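Long-range contact in fusolin (Unidentified entomopoxvirus, PDB 4OW5), which probably binds chitin through a domain of the lytic polysaccharide monooxygenase fold, enhances viral virulence and crystallises in vivo into viral spindles: residues Asn43-Gln48 and Thr98-Arg103. Sequence-based numbering, arbitrary orientation.
Sequences NKVLQQ and TTWRIR. With EDO (1,2-ethanediol), chain E.
Val45, in the last turn of helix 32-47, and Gln48, the first residue after it, hold the indole of Trp100, which sits in a type I beta turn from Thr99 to Ile102. The contact joins a helix and a loop of the lytic polysaccharide monooxygenase fold, away from its metal site. The tight part is apolar. Val45 lays both methyls against one face of the indole, a placement set by chi1 175°, with CG1 anti to the backbone N and CG2 beside it. Val45 CG2 makes a CH-pi contact 3.7 Å from the centroid of the five-membered ring of Trp100, 14° off its normal. Val45 CG1 lies over the six-membered ring, 3.9 Å from Trp100 CH2. Val45 also packs on Ala55 and Ala58 of helix 52-64. On the opposite face of the indole, Arg101 CG lies 3.6 Å above the plane of Trp100, so the ring is sandwiched. The outer part is looser and polar. Gln48 and Arg101 are exposed there. Lys44 runs along the border toward Thr98, and its NZ forms a salt bridge with Asp107. Asn43 ND2 donates a hydrogen bond to Ile245 O of the second subunit. Gln48 OE1 accepts two hydrogen bonds, from opposite faces of its amide plane. Arg101 NH1 gives Gln48 OE1 the longer, more bent one at 3.2 Å. Trp100 NE1 gives the other at 2.8 Å, with Gln48 OE1 lying in the indole plane.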
loop_
_atom_site.group_PDB
_atom_site.type_symbol
_atom_site.label_atom_id
_atom_site.label_comp_id
_atom_site.label_asym_id
_atom_site.label_seq_id
_atom_site.Cartn_x
_atom_site.Cartn_y
_atom_site.Cartn_z
ATOM N N ASN A 43 -12.001 -17.080 -23.096
ATOM C CA ASN A 43 -11.534 -16.505 -24.376
ATOM C C ASN A 43 -10.434 -17.352 -25.036
ATOM O O ASN A 43 -10.419 -17.420 -26.261
ATOM C CB ASN A 43 -11.069 -15.066 -24.204
ATOM C CG ASN A 43 -12.188 -14.126 -23.864
ATOM O OD1 ASN A 43 -13.342 -14.399 -24.125
ATOM N ND2 ASN A 43 -11.888 -13.038 -23.199
ATOM N N LYS A 44 -9.573 -18.039 -24.265
ATOM C CA LYS A 44 -8.520 -18.915 -24.805
ATOM C C LYS A 44 -9.127 -20.085 -25.598
ATOM O O LYS A 44 -8.682 -20.387 -26.711
ATOM C CB LYS A 44 -7.633 -19.443 -23.686
ATOM C CG LYS A 44 -6.394 -20.224 -24.155
ATOM C CD LYS A 44 -5.626 -20.647 -22.888
ATOM C CE LYS A 44 -4.415 -21.499 -23.141
ATOM N NZ LYS A 44 -3.647 -21.691 -21.884
ATOM N N VAL A 45 -10.172 -20.704 -25.038
ATOM C CA VAL A 45 -10.878 -21.797 -25.674
ATOM C C VAL A 45 -11.588 -21.303 -26.930
ATOM O O VAL A 45 -11.564 -22.015 -27.935
ATOM C CB VAL A 45 -11.838 -22.513 -24.678
ATOM C CG1 VAL A 45 -12.678 -23.585 -25.371
ATOM C CG2 VAL A 45 -11.027 -23.132 -23.526
ATOM N N LEU A 46 -12.196 -20.120 -26.899
ATOM C CA LEU A 46 -12.890 -19.580 -28.075
ATOM C C LEU A 46 -11.895 -19.292 -29.186
ATOM O O LEU A 46 -12.208 -19.524 -30.337
ATOM C CB LEU A 46 -13.668 -18.290 -27.761
ATOM C CG LEU A 46 -14.951 -18.438 -26.909
ATOM C CD1 LEU A 46 -15.542 -17.095 -26.644
ATOM C CD2 LEU A 46 -15.998 -19.313 -27.589
ATOM N N GLN A 47 -10.709 -18.756 -28.843
ATOM C CA GLN A 47 -9.653 -18.461 -29.818
ATOM C C GLN A 47 -9.158 -19.731 -30.478
ATOM O O GLN A 47 -8.765 -19.690 -31.629
ATOM C CB GLN A 47 -8.463 -17.742 -29.140
ATOM C CG GLN A 47 -8.769 -16.279 -28.826
ATOM C CD GLN A 47 -8.774 -15.368 -30.037
ATOM O OE1 GLN A 47 -8.506 -15.775 -31.168
ATOM N NE2 GLN A 47 -9.083 -14.104 -29.816
ATOM N N GLN A 48 -9.144 -20.850 -29.746
ATOM C CA GLN A 48 -8.660 -22.137 -30.265
ATOM C C GLN A 48 -9.780 -22.952 -30.982
ATOM O O GLN A 48 -9.601 -24.146 -31.234
ATOM C CB GLN A 48 -8.045 -22.968 -29.140
ATOM C CG GLN A 48 -6.729 -22.406 -28.599
ATOM C CD GLN A 48 -6.109 -23.265 -27.532
ATOM O OE1 GLN A 48 -6.472 -24.432 -27.350
ATOM N NE2 GLN A 48 -5.093 -22.740 -26.849
ATOM N N THR A 98 -2.362 -26.617 -17.605
ATOM C CA THR A 98 -2.373 -25.743 -18.778
ATOM C C THR A 98 -3.107 -26.322 -20.008
ATOM O O THR A 98 -2.930 -25.777 -21.095
ATOM C CB THR A 98 -0.899 -25.444 -19.185
ATOM O OG1 THR A 98 -0.338 -26.645 -19.723
ATOM C CG2 THR A 98 -0.030 -24.951 -18.026
ATOM N N THR A 99 -3.886 -27.399 -19.875
ATOM C CA THR A 99 -4.491 -28.070 -21.031
ATOM C C THR A 99 -5.993 -28.194 -20.896
ATOM O O THR A 99 -6.460 -29.185 -20.339
ATOM C CB THR A 99 -3.852 -29.474 -21.140
ATOM O OG1 THR A 99 -3.906 -30.127 -19.872
ATOM C CG2 THR A 99 -2.419 -29.420 -21.573
ATOM N N TRP A 100 -6.745 -27.283 -21.485
ATOM C CA TRP A 100 -8.199 -27.301 -21.338
ATOM C C TRP A 100 -8.852 -28.588 -21.875
ATOM O O TRP A 100 -9.871 -29.004 -21.331
ATOM C CB TRP A 100 -8.858 -26.073 -21.985
ATOM C CG TRP A 100 -8.899 -26.052 -23.486
ATOM C CD1 TRP A 100 -8.013 -25.434 -24.310
ATOM C CD2 TRP A 100 -9.974 -26.510 -24.326
ATOM N NE1 TRP A 100 -8.433 -25.533 -25.617
ATOM C CE2 TRP A 100 -9.627 -26.197 -25.658
ATOM C CE3 TRP A 100 -11.184 -27.181 -24.084
ATOM C CZ2 TRP A 100 -10.459 -26.506 -26.746
ATOM C CZ3 TRP A 100 -12.029 -27.435 -25.153
ATOM C CH2 TRP A 100 -11.636 -27.153 -26.471
ATOM N N ARG A 101 -8.236 -29.245 -22.868
ATOM C CA ARG A 101 -8.800 -30.466 -23.448
ATOM C C ARG A 101 -8.579 -31.707 -22.614
ATOM O O ARG A 101 -9.309 -32.671 -22.815
ATOM C CB ARG A 101 -8.193 -30.724 -24.851
ATOM C CG ARG A 101 -8.640 -29.726 -25.884
ATOM C CD ARG A 101 -8.100 -30.071 -27.260
ATOM N NE ARG A 101 -8.317 -29.000 -28.233
ATOM C CZ ARG A 101 -7.591 -27.884 -28.328
ATOM N NH1 ARG A 101 -6.587 -27.656 -27.483
ATOM N NH2 ARG A 101 -7.877 -26.978 -29.256
ATOM N N ILE A 102 -7.588 -31.710 -21.698
ATOM C CA ILE A 102 -7.202 -32.889 -20.909
ATOM C C ILE A 102 -7.524 -32.678 -19.435
ATOM O O ILE A 102 -6.955 -31.788 -18.787
ATOM C CB ILE A 102 -5.693 -33.191 -21.109
ATOM C CG1 ILE A 102 -5.370 -33.367 -22.609
ATOM C CG2 ILE A 102 -5.280 -34.443 -20.340
ATOM C CD1 ILE A 102 -3.885 -33.219 -22.942
ATOM N N ARG A 103 -8.358 -33.568 -18.898
ATOM C CA ARG A 103 -8.833 -33.510 -17.532
ATOM C C ARG A 103 -8.674 -34.831 -16.799
ATOM O O ARG A 103 -9.210 -35.825 -17.272
ATOM C CB ARG A 103 -10.308 -33.192 -17.541
ATOM C CG ARG A 103 -10.609 -31.817 -17.937
ATOM C CD ARG A 103 -12.090 -31.678 -18.046
ATOM N NE ARG A 103 -12.445 -30.310 -18.402
ATOM C CZ ARG A 103 -13.680 -29.892 -18.629
ATOM N NH1 ARG A 103 -14.703 -30.728 -18.526
ATOM N NH2 ARG A 103 -13.906 -28.639 -18.935
HETATM C C1 EDO E . -15.750 -12.595 -22.462
HETATM O O1 EDO E . -15.660 -13.013 -23.816
HETATM C C2 EDO E . -15.252 -11.154 -22.323
HETATM O O2 EDO E . -13.844 -11.071 -22.546
#